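Local coordinates for protein methionyl-tRNA formyltransferase (PDB 1ZGH) that probably transfers a formyl group from 10-formyltetrahydrofolate to the amino group of the methionine carried by initiator tRNA, at residues T60-T63 with E67-F70; Q193-E198 with I215-G220; T128-I133 with K165-D170. One frame throughout, in Å; residues are numbered along the deposited sequence.

Interaction 1: T60-T63 with E67-F70; sequences TIIT and ELTF
The turn from strand 57-62, at the edge of the mixed sheet of the Rossmann-like formyltransferase fold, into helix 70-76 is drawn together by E67, which reaches back to I62 and T63. The one hydrogen bond across the contact runs from T63 N to E67 OE2 at 3.0 Å, moderately bent, with an N-H...O angle of 153°. The N-H arrives on the syn side of the oxygen and stands 26° out of the carboxylate plane. E67 gets there because its chain, once past CG, runs extended (chi2 156°), carrying the carboxylate along T63 in the same direction. The other oxygen, OE1, is hydrogen-bonded by N64 ND2 inside the turn; with both oxygens in use, rotation of the carboxylate should be restricted.

The side chains of I62 and E67 run alongside each other head to tail. I62 CG2 packs 3.5 Å from E67 CB and also borders the carboxylate, while CD1 of I62 lies 3.8 Å from the backbone O of E67. W86 touches both I62 and L68, and I94 of helix 92-95 adds to the apolar surroundings of L68. Farther on, T69 is the N-cap of helix 70-76, its OG1 bonded to K72 N. The apolar contact between the ends of the two buried side chains is looser, with I62 CD1 4.3 Å from L68 CD1.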
loop_
_atom_site.group_PDB
_atom_site.type_symbol
_atom_site.label_atom_id
_atom_site.label_comp_id
_atom_site.label_asym_id
_atom_site.label_seq_id
_atom_site.Cartn_x
_atom_site.Cartn_y
_atom_site.Cartn_z
ATOM N N THR A 60 9.521 11.781 -13.229
ATOM C CA THR A 60 10.118 10.503 -13.635
ATOM C C THR A 60 9.407 9.363 -12.889
ATOM O O THR A 60 9.347 9.378 -11.666
ATOM C CB THR A 60 11.653 10.514 -13.349
ATOM O OG1 THR A 60 12.232 11.654 -13.968
ATOM C CG2 THR A 60 12.363 9.272 -13.889
ATOM N N ILE A 61 8.893 8.386 -13.634
ATOM C CA ILE A 61 8.205 7.248 -13.073
ATOM C C ILE A 61 9.168 6.060 -13.057
ATOM O O ILE A 61 9.772 5.734 -14.084
ATOM C CB ILE A 61 6.929 6.900 -13.855
ATOM C CG1 ILE A 61 6.015 8.120 -13.915
ATOM C CG2 ILE A 61 6.164 5.746 -13.192
ATOM C CD1 ILE A 61 4.826 7.916 -14.825
ATOM N N ILE A 62 9.345 5.479 -11.874
ATOM C CA ILE A 62 10.210 4.335 -11.686
ATOM C C ILE A 62 9.377 3.174 -11.178
ATOM O O ILE A 62 8.627 3.328 -10.218
ATOM C CB ILE A 62 11.352 4.676 -10.720
ATOM C CG1 ILE A 62 12.263 5.742 -11.378
ATOM C CG2 ILE A 62 12.110 3.415 -10.347
ATOM C CD1 ILE A 62 13.432 6.213 -10.515
ATOM N N THR A 63 9.483 2.024 -11.839
ATOM C CA THR A 63 8.645 0.864 -11.492
ATOM C C THR A 63 9.406 -0.408 -11.132
ATOM O O THR A 63 8.779 -1.375 -10.709
ATOM C CB THR A 63 7.642 0.513 -12.622
ATOM O OG1 THR A 63 8.351 0.169 -13.810
ATOM C CG2 THR A 63 6.708 1.692 -12.899
ATOM N N GLU A 67 16.004 0.348 -11.080
ATOM C CA GLU A 67 15.983 1.737 -11.549
ATOM C C GLU A 67 16.153 2.721 -10.382
ATOM O O GLU A 67 16.423 3.908 -10.600
ATOM C CB GLU A 67 14.643 2.048 -12.251
ATOM C CG GLU A 67 14.362 1.330 -13.588
ATOM C CD GLU A 67 12.844 1.210 -13.917
ATOM O OE1 GLU A 67 12.460 0.326 -14.734
ATOM O OE2 GLU A 67 12.017 1.958 -13.358
ATOM N N LEU A 68 15.955 2.255 -9.148
ATOM C CA LEU A 68 16.067 3.144 -7.980
ATOM C C LEU A 68 17.400 2.979 -7.262
ATOM O O LEU A 68 17.462 2.426 -6.156
ATOM C CB LEU A 68 14.912 2.931 -6.995
ATOM C CG LEU A 68 14.760 3.984 -5.880
ATOM C CD1 LEU A 68 14.090 5.222 -6.416
ATOM C CD2 LEU A 68 13.947 3.436 -4.669
ATOM N N THR A 69 18.456 3.484 -7.885
ATOM C CA THR A 69 19.787 3.436 -7.302
ATOM C C THR A 69 20.269 4.860 -7.067
ATOM O O THR A 69 19.840 5.791 -7.760
ATOM C CB THR A 69 20.801 2.692 -8.197
ATOM O OG1 THR A 69 21.033 3.428 -9.397
ATOM C CG2 THR A 69 20.320 1.291 -8.539
ATOM N N PHE A 70 21.139 5.024 -6.085
ATOM C CA PHE A 70 21.711 6.335 -5.769
ATOM C C PHE A 70 22.357 6.982 -6.997
ATOM O O PHE A 70 22.201 8.181 -7.227
ATOM C CB PHE A 70 22.726 6.211 -4.628
ATOM C CG PHE A 70 23.373 7.522 -4.242
ATOM C CD1 PHE A 70 22.593 8.618 -3.901
ATOM C CD2 PHE A 70 24.754 7.655 -4.221
ATOM C CE1 PHE A 70 23.176 9.827 -3.554
ATOM C CE2 PHE A 70 25.363 8.862 -3.868
ATOM C CZ PHE A 70 24.574 9.959 -3.540
#

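Interaction 2: Q193-E198 with I215-G220; sequences QRRKPE and IRMLDG
R195 presents one face of its guanidinium to the terminal methyl of M217, modelled as selenomethionine. That methyl stands 3.4 Å above the guanidinium plane and is offset toward the rim: M217 CE is 3.4 Å from R195 NH2 and 3.6 Å from R195 CZ. The two side chains cross at about a right angle. M217 extends straight beyond CG, which brings its methyl end-on to the flat group, whereas R195 bends at chi3 (72°) to turn the guanidinium toward it. L218 adds a second, looser touch, CD2 lying 4.0 Å from R195 NH1.

In the next shell, E122 OE2 forms a salt bridge with R195 NE, and S115 OG is hydrogen-bonded to R195 N. Helix 116-122 thus serves both partners: Q118 touches R195 and L218 and bonds the backbone O of M217 through NE2, while I121 packs on M217. The loop after strand 191-192 and the end of helix 208-217, in the C-terminal domain family, so come together against helix 116-122 of the formyl transferase family.

With no hydrogen bond between the segments, their contact is dispersive, a methyl against a cationic plane, and the salt-bridged E122 would probably offset part of the charge where it meets the buried M217.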
loop_
_atom_site.group_PDB
_atom_site.type_symbol
_atom_site.label_atom_id
_atom_site.label_comp_id
_atom_site.label_asym_id
_atom_site.label_seq_id
_atom_site.Cartn_x
_atom_site.Cartn_y
_atom_site.Cartn_z
ATOM N N GLN A 193 3.333 -7.017 11.655
ATOM C CA GLN A 193 4.293 -7.879 10.979
ATOM C C GLN A 193 3.863 -8.189 9.556
ATOM O O GLN A 193 2.664 -8.261 9.250
ATOM C CB GLN A 193 4.422 -9.184 11.739
ATOM C CG GLN A 193 4.744 -8.975 13.179
ATOM C CD GLN A 193 5.216 -10.235 13.870
ATOM O OE1 GLN A 193 4.431 -10.911 14.552
ATOM N NE2 GLN A 193 6.511 -10.554 13.719
ATOM N N ARG A 194 4.858 -8.383 8.696
ATOM C CA ARG A 194 4.629 -8.726 7.323
ATOM C C ARG A 194 4.025 -10.118 7.288
ATOM O O ARG A 194 4.464 -11.006 7.985
ATOM C CB ARG A 194 5.912 -8.654 6.492
ATOM C CG ARG A 194 5.596 -8.700 4.988
ATOM N N ARG A 195 2.956 -10.296 6.523
ATOM C CA ARG A 195 2.290 -11.592 6.497
ATOM C C ARG A 195 2.977 -12.470 5.439
ATOM O O ARG A 195 3.424 -11.962 4.427
ATOM C CB ARG A 195 0.768 -11.407 6.272
ATOM C CG ARG A 195 0.056 -11.025 7.619
ATOM C CD ARG A 195 -1.465 -10.734 7.554
ATOM N NE ARG A 195 -2.278 -11.963 7.338
ATOM C CZ ARG A 195 -2.477 -12.494 6.140
ATOM N NH1 ARG A 195 -1.983 -11.916 5.087
ATOM N NH2 ARG A 195 -3.158 -13.610 5.989
ATOM N N LYS A 196 3.105 -13.767 5.707
ATOM C CA LYS A 196 3.652 -14.734 4.741
ATOM C C LYS A 196 2.516 -15.380 3.889
ATOM O O LYS A 196 1.364 -15.330 4.271
ATOM C CB LYS A 196 4.442 -15.813 5.486
ATOM C CG LYS A 196 5.631 -15.272 6.289
ATOM N N PRO A 197 2.842 -15.926 2.698
ATOM C CA PRO A 197 1.845 -16.650 1.876
ATOM C C PRO A 197 1.092 -17.769 2.598
ATOM O O PRO A 197 -0.090 -17.970 2.364
ATOM C CB PRO A 197 2.681 -17.247 0.742
ATOM C CG PRO A 197 3.876 -16.322 0.611
ATOM C CD PRO A 197 4.152 -15.801 2.016
ATOM N N GLU A 198 1.772 -18.484 3.496
ATOM C CA GLU A 198 1.119 -19.533 4.281
ATOM C C GLU A 198 -0.024 -19.005 5.169
ATOM O O GLU A 198 -0.941 -19.753 5.510
ATOM C CB GLU A 198 2.143 -20.250 5.155
ATOM C CG GLU A 198 3.265 -20.959 4.384
ATOM C CD GLU A 198 4.304 -20.027 3.678
ATOM O OE1 GLU A 198 4.447 -18.819 3.996
ATOM O OE2 GLU A 198 5.005 -20.545 2.782
ATOM N N ILE A 215 -10.980 -13.809 2.290
ATOM C CA ILE A 215 -11.061 -13.849 0.848
ATOM C C ILE A 215 -10.902 -12.453 0.220
ATOM O O ILE A 215 -10.047 -12.263 -0.670
ATOM C CB ILE A 215 -12.365 -14.497 0.338
ATOM C CG1 ILE A 215 -12.479 -15.942 0.855
ATOM C CG2 ILE A 215 -12.393 -14.424 -1.218
ATOM C CD1 ILE A 215 -13.831 -16.555 0.571
ATOM N N ARG A 216 -11.676 -11.476 0.691
ATOM C CA ARG A 216 -11.603 -10.140 0.096
ATOM C C ARG A 216 -10.243 -9.430 0.311
ATOM O O ARG A 216 -9.787 -8.742 -0.587
ATOM C CB ARG A 216 -12.719 -9.233 0.578
ATOM C CG ARG A 216 -12.531 -8.617 1.973
ATOM C CD ARG A 216 -13.849 -8.038 2.410
ATOM N NE ARG A 216 -13.852 -7.574 3.794
ATOM C CZ ARG A 216 -13.457 -6.375 4.201
ATOM N NH1 ARG A 216 -13.020 -5.442 3.350
ATOM N NH2 ARG A 216 -13.552 -6.084 5.470
HETATM N N MSE A 217 -9.636 -9.624 1.483
HETATM C CA MSE A 217 -8.417 -8.900 1.872
HETATM C C MSE A 217 -7.203 -9.424 1.104
HETATM O O MSE A 217 -6.209 -8.726 1.013
HETATM C CB MSE A 217 -8.152 -8.944 3.371
HETATM C CG MSE A 217 -7.439 -10.210 3.881
HETATM SE SE MSE A 217 -7.373 -10.288 5.824
HETATM C CE MSE A 217 -6.006 -11.803 6.001
ATOM N N LEU A 218 -7.315 -10.639 0.553
ATOM C CA LEU A 218 -6.296 -11.238 -0.310
ATOM C C LEU A 218 -6.588 -11.266 -1.822
ATOM O O LEU A 218 -5.795 -11.835 -2.600
ATOM C CB LEU A 218 -5.982 -12.644 0.214
ATOM C CG LEU A 218 -5.438 -12.636 1.643
ATOM C CD1 LEU A 218 -5.593 -13.996 2.320
ATOM C CD2 LEU A 218 -4.024 -12.162 1.698
ATOM N N ASP A 219 -7.704 -10.639 -2.227
ATOM C CA ASP A 219 -8.194 -10.585 -3.581
ATOM C C ASP A 219 -7.699 -9.304 -4.251
ATOM O O ASP A 219 -8.381 -8.276 -4.293
ATOM C CB ASP A 219 -9.709 -10.728 -3.555
ATOM C CG ASP A 219 -10.338 -10.909 -4.921
ATOM O OD1 ASP A 219 -9.633 -10.906 -5.982
ATOM O OD2 ASP A 219 -11.588 -11.013 -4.953
ATOM N N GLY A 220 -6.486 -9.385 -4.793
ATOM C CA GLY A 220 -5.898 -8.251 -5.504
ATOM C C GLY A 220 -4.613 -8.617 -6.215
ATOM O O GLY A 220 -3.974 -9.609 -5.872
#

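Interaction 3: T128-I133 with K165-D170; sequences TKISAI and KIIFND
No ring, amide or other flat group takes part where I130 meets I166 and I167; the contact is aliphatic, and F103 of strand 100-104, outside the two segments, touches both I130 and I167. The contact joins helix 156-178 to the mixed sheet of the Rossmann-like formyltransferase fold, here to strand 127-134, which runs antiparallel to both of its neighbours.

I130 points at the helix and divides its two branches between successive residues. CD1 of I130 lies 4.0 Å from I166 CG2 and 4.2 Å from I166 CB. Its CG2 instead faces I167, whose side chain it meets at about a right angle. The chi1 of -54° sets which way the branches face, CG1 opposite the carbonyl carbon and CG2 opposite the backbone N, and the extended chi2 of 173° carries CD1 on to I166.

With 8.3 Å between the CA atoms of I130 and I167, the closest such pair, their side chains meet between the two backbones. Beyond them, D170 on the same helix forms a salt bridge with R148 of strand 144-151. I167 sets off at an angle to the strand, yet its end swings nearer and brings CG1 to 4.2 Å from I130 CG2.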
loop_
_atom_site.group_PDB
_atom_site.type_symbol
_atom_site.label_atom_id
_atom_site.label_comp_id
_atom_site.label_asym_id
_atom_site.label_seq_id
_atom_site.Cartn_x
_atom_site.Cartn_y
_atom_site.Cartn_z
ATOM N N THR A 128 -9.429 3.696 8.302
ATOM C CA THR A 128 -8.054 3.974 8.716
ATOM C C THR A 128 -7.669 5.375 8.224
ATOM O O THR A 128 -8.528 6.125 7.744
ATOM C CB THR A 128 -7.083 2.869 8.180
ATOM O OG1 THR A 128 -5.776 3.039 8.733
ATOM C CG2 THR A 128 -6.998 2.845 6.656
ATOM N N LYS A 129 -6.398 5.729 8.343
ATOM C CA LYS A 129 -5.878 6.939 7.716
ATOM C C LYS A 129 -4.683 6.551 6.855
ATOM O O LYS A 129 -3.998 5.571 7.134
ATOM C CB LYS A 129 -5.487 7.981 8.765
ATOM C CG LYS A 129 -6.684 8.628 9.471
ATOM C CD LYS A 129 -6.303 9.902 10.135
ATOM C CE LYS A 129 -7.348 10.379 11.159
ATOM N NZ LYS A 129 -8.710 10.387 10.571
ATOM N N ILE A 130 -4.476 7.289 5.775
ATOM C CA ILE A 130 -3.254 7.209 5.001
ATOM C C ILE A 130 -2.338 8.312 5.537
ATOM O O ILE A 130 -2.733 9.477 5.538
ATOM C CB ILE A 130 -3.531 7.435 3.486
ATOM C CG1 ILE A 130 -4.622 6.464 3.000
ATOM C CG2 ILE A 130 -2.238 7.291 2.662
ATOM C CD1 ILE A 130 -5.074 6.719 1.561
ATOM N N SER A 131 -1.161 7.932 6.050
ATOM C CA SER A 131 -0.161 8.855 6.536
ATOM C C SER A 131 0.965 9.010 5.515
ATOM O O SER A 131 1.619 8.026 5.120
ATOM C CB SER A 131 0.447 8.381 7.864
ATOM O OG SER A 131 -0.535 8.072 8.813
ATOM N N ALA A 132 1.192 10.251 5.088
ATOM C CA ALA A 132 2.368 10.582 4.281
ATOM C C ALA A 132 3.506 10.853 5.262
ATOM O O ALA A 132 3.384 11.734 6.133
ATOM C CB ALA A 132 2.089 11.774 3.394
ATOM N N ILE A 133 4.585 10.072 5.148
ATOM C CA ILE A 133 5.729 10.166 6.060
ATOM C C ILE A 133 7.067 10.243 5.348
ATOM O O ILE A 133 7.228 9.732 4.242
ATOM C CB ILE A 133 5.794 8.969 7.029
ATOM C CG1 ILE A 133 6.138 7.675 6.281
ATOM C CG2 ILE A 133 4.472 8.843 7.767
ATOM C CD1 ILE A 133 6.293 6.468 7.180
ATOM N N LYS A 165 -6.256 6.691 -5.509
ATOM C CA LYS A 165 -6.978 7.873 -5.939
ATOM C C LYS A 165 -6.841 9.032 -4.923
ATOM O O LYS A 165 -6.640 10.168 -5.318
ATOM C CB LYS A 165 -8.430 7.535 -6.262
ATOM C CG LYS A 165 -9.275 8.674 -6.763
ATOM C CD LYS A 165 -10.615 8.177 -7.426
ATOM C CE LYS A 165 -11.640 9.266 -7.557
ATOM N NZ LYS A 165 -12.771 8.882 -8.498
ATOM N N ILE A 166 -6.917 8.739 -3.628
ATOM C CA ILE A 166 -6.692 9.751 -2.587
ATOM C C ILE A 166 -5.259 10.295 -2.637
ATOM O O ILE A 166 -5.039 11.505 -2.510
ATOM C CB ILE A 166 -7.034 9.179 -1.168
ATOM C CG1 ILE A 166 -8.549 8.933 -1.086
ATOM C CG2 ILE A 166 -6.544 10.136 -0.039
ATOM C CD1 ILE A 166 -9.065 8.124 0.155
ATOM N N ILE A 167 -4.291 9.409 -2.842
ATOM C CA ILE A 167 -2.906 9.779 -2.835
ATOM C C ILE A 167 -2.595 10.709 -4.028
ATOM O O ILE A 167 -1.954 11.784 -3.884
ATOM C CB ILE A 167 -1.999 8.541 -2.844
ATOM C CG1 ILE A 167 -2.028 7.890 -1.456
ATOM C CG2 ILE A 167 -0.544 8.910 -3.198
ATOM C CD1 ILE A 167 -1.400 6.472 -1.410
ATOM N N PHE A 168 -3.060 10.300 -5.197
ATOM C CA PHE A 168 -2.769 11.031 -6.435
ATOM C C PHE A 168 -3.602 12.284 -6.650
ATOM O O PHE A 168 -3.079 13.265 -7.203
ATOM C CB PHE A 168 -2.868 10.120 -7.660
ATOM C CG PHE A 168 -1.634 9.265 -7.863
ATOM C CD1 PHE A 168 -0.516 9.797 -8.469
ATOM C CD2 PHE A 168 -1.597 7.943 -7.433
ATOM C CE1 PHE A 168 0.646 9.029 -8.655
ATOM C CE2 PHE A 168 -0.453 7.149 -7.618
ATOM C CZ PHE A 168 0.686 7.715 -8.250
ATOM N N ASN A 169 -4.856 12.276 -6.215
ATOM C CA ASN A 169 -5.742 13.422 -6.501
ATOM C C ASN A 169 -5.710 14.464 -5.400
ATOM O O ASN A 169 -5.920 15.632 -5.672
ATOM C CB ASN A 169 -7.177 12.963 -6.751
ATOM C CG ASN A 169 -7.333 12.166 -8.061
ATOM O OD1 ASN A 169 -6.380 11.984 -8.832
ATOM N ND2 ASN A 169 -8.548 11.723 -8.322
ATOM N N ASP A 170 -5.396 14.057 -4.172
ATOM C CA ASP A 170 -5.452 14.957 -3.009
ATOM C C ASP A 170 -4.082 15.139 -2.351
ATOM O O ASP A 170 -3.580 16.266 -2.267
ATOM C CB ASP A 170 -6.480 14.411 -2.012
ATOM C CG ASP A 170 -6.580 15.235 -0.728
ATOM O OD1 ASP A 170 -7.337 14.799 0.175
ATOM O OD2 ASP A 170 -5.932 16.312 -0.608
#

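Interactions 1 and 3 reach the same mixed sheet at different strands: 57-62 forms one edge, and 127-134 lies next to the other edge strand, 144-151. Their centres are 21 Å apart and their nearest atoms about 8 Å apart, without touching. Helix 40-52 spans part of that interval, since A46 touches both I61 and F168. Interaction 2 brings in the end of helix 208-217, in the C-terminal domain family; its centre is 27 Å from interaction 1 and 21 Å from interaction 3, on the opposite side of the chain's centre from the latter. No ligand is among the partners around the three contacts, and the present evidence does not place any of them in the active site.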